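Side-chain contact in DMATS type aromatic prenyltransferase (Streptomyces coelicolor, PDB 6ZS0), which probably transfers a dimethylallyl group to carbon 5 of the tryptophan indole ring, as an ABBA-barrel aromatic prenyltransferase: residues Phe236-Gly241 and Ser292-His297. Sequence-based numbering, arbitrary orientation.
Sequences FRTAAG and STVLHH
T238 pushes its methyl between the side chains of T293 and V294. The tight part of the contact is mainly these three methyls. T238 CG2 lies 3.6 Å from V294 CG2 and 3.7 Å from T293 CG2. The CB of T293 adds to this, 3.8 Å from T238 CG2. With chi1 of T238 at -60°, OG1 sits beside the backbone N and the methyl CG2 anti to it, reaching across the gap. This torsion also turns OG1 back to its own helix, where it hydrogen-bonds to G234 O. T293 is arranged alike, with OG1 bonded to A289 O. Both hydroxyls are thus satisfied one turn back, and mainly methyls meet the partner helix, with CB atoms behind them. V294 is buried, while T238 and T293 are partly exposed. The looser side lies toward H297, an exposed residue. H297 CE1 stays 4.5 Å from T238 OG1, and one ring face takes T293 CG2 near its rim. A239 O accepts a hydrogen bond from R290 NH1, a second link between the same helices. The contact joins helices 229-240 and 284-297 outside the closed ABBA barrel. V294 and L295 rest on V339 of barrel strand 338-344, and F236 packs on helix 214-217.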
loop_
_atom_site.group_PDB
_atom_site.type_symbol
_atom_site.label_atom_id
_atom_site.label_comp_id
_atom_site.label_asym_id
_atom_site.label_seq_id
_atom_site.Cartn_x
_atom_site.Cartn_y
_atom_site.Cartn_z
ATOM N N PHE A 236 16.225 6.631 5.339
ATOM C CA PHE A 236 16.833 5.683 4.371
ATOM C C PHE A 236 17.823 4.780 5.124
ATOM O O PHE A 236 17.784 3.558 4.979
ATOM C CB PHE A 236 17.491 6.424 3.210
ATOM C CG PHE A 236 18.192 5.529 2.208
ATOM C CD1 PHE A 236 17.633 5.247 0.964
ATOM C CD2 PHE A 236 19.453 5.029 2.478
ATOM C CE1 PHE A 236 18.310 4.442 0.051
ATOM C CE2 PHE A 236 20.107 4.203 1.579
ATOM C CZ PHE A 236 19.536 3.924 0.361
ATOM N N ARG A 237 18.718 5.370 5.911
ATOM C CA ARG A 237 19.794 4.602 6.577
ATOM C C ARG A 237 19.224 3.708 7.678
ATOM O O ARG A 237 19.694 2.562 7.804
ATOM C CB ARG A 237 20.860 5.553 7.129
ATOM C CG ARG A 237 21.642 6.269 6.040
ATOM C CD ARG A 237 22.902 6.916 6.570
ATOM N NE ARG A 237 23.820 7.138 5.460
ATOM C CZ ARG A 237 23.901 8.250 4.735
ATOM N NH1 ARG A 237 23.133 9.296 5.008
ATOM N NH2 ARG A 237 24.756 8.313 3.730
ATOM N N THR A 238 18.256 4.195 8.452
ATOM C CA THR A 238 17.648 3.404 9.550
ATOM C C THR A 238 16.931 2.194 8.949
ATOM O O THR A 238 17.099 1.095 9.472
ATOM C CB THR A 238 16.708 4.238 10.419
ATOM O OG1 THR A 238 17.477 5.307 10.981
ATOM C CG2 THR A 238 16.051 3.426 11.516
ATOM N N ALA A 239 16.157 2.404 7.896
ATOM C CA ALA A 239 15.270 1.368 7.326
ATOM C C ALA A 239 16.118 0.304 6.634
ATOM O O ALA A 239 15.849 -0.881 6.781
ATOM C CB ALA A 239 14.286 2.007 6.373
ATOM N N ALA A 240 17.113 0.735 5.879
ATOM C CA ALA A 240 17.850 -0.141 4.950
ATOM C C ALA A 240 18.908 -0.969 5.685
ATOM O O ALA A 240 19.254 -2.018 5.165
ATOM C CB ALA A 240 18.425 0.684 3.849
ATOM N N GLY A 241 19.405 -0.535 6.849
ATOM C CA GLY A 241 20.481 -1.269 7.541
ATOM C C GLY A 241 21.588 -1.645 6.542
ATOM O O GLY A 241 22.238 -0.736 6.011
ATOM N N SER A 292 10.766 0.905 15.035
ATOM C CA SER A 292 10.665 1.552 16.369
ATOM C C SER A 292 11.616 2.756 16.417
ATOM O O SER A 292 11.208 3.811 16.919
ATOM C CB SER A 292 10.909 0.556 17.459
ATOM O OG SER A 292 9.902 -0.444 17.468
ATOM N N THR A 293 12.822 2.629 15.870
ATOM C CA THR A 293 13.823 3.733 15.778
ATOM C C THR A 293 13.259 4.884 14.935
ATOM O O THR A 293 13.375 6.043 15.352
ATOM C CB THR A 293 15.161 3.247 15.222
ATOM O OG1 THR A 293 15.626 2.212 16.090
ATOM C CG2 THR A 293 16.184 4.359 15.115
ATOM N N VAL A 294 12.661 4.595 13.787
ATOM C CA VAL A 294 12.088 5.654 12.903
ATOM C C VAL A 294 10.977 6.387 13.653
ATOM O O VAL A 294 10.913 7.642 13.588
ATOM C CB VAL A 294 11.568 5.071 11.582
ATOM C CG1 VAL A 294 10.867 6.140 10.753
ATOM C CG2 VAL A 294 12.697 4.421 10.786
ATOM N N LEU A 295 10.101 5.640 14.312
ATOM C CA LEU A 295 8.973 6.232 15.054
ATOM C C LEU A 295 9.527 7.160 16.143
ATOM O O LEU A 295 9.071 8.349 16.221
ATOM C CB LEU A 295 8.116 5.108 15.634
ATOM C CG LEU A 295 7.241 4.379 14.620
ATOM C CD1 LEU A 295 6.659 3.118 15.243
ATOM C CD2 LEU A 295 6.127 5.286 14.118
ATOM N N HIS A 296 10.508 6.682 16.901
ATOM C CA HIS A 296 11.129 7.462 18.010
ATOM C C HIS A 296 11.733 8.765 17.455
ATOM O O HIS A 296 11.551 9.833 18.108
ATOM C CB HIS A 296 12.127 6.589 18.774
ATOM C CG HIS A 296 11.479 5.492 19.557
ATOM N ND1 HIS A 296 12.194 4.419 20.064
ATOM C CD2 HIS A 296 10.193 5.262 19.873
ATOM C CE1 HIS A 296 11.393 3.611 20.688
ATOM N NE2 HIS A 296 10.151 4.101 20.595
ATOM N N HIS A 297 12.334 8.722 16.265
ATOM C CA HIS A 297 13.031 9.872 15.619
ATOM C C HIS A 297 12.013 10.934 15.173
ATOM O O HIS A 297 12.408 12.096 15.009
ATOM C CB HIS A 297 13.921 9.382 14.465
ATOM C CG HIS A 297 15.154 8.667 14.918
ATOM N ND1 HIS A 297 16.221 8.399 14.069
ATOM C CD2 HIS A 297 15.503 8.179 16.132
ATOM C CE1 HIS A 297 17.170 7.773 14.741
ATOM N NE2 HIS A 297 16.751 7.630 16.017
#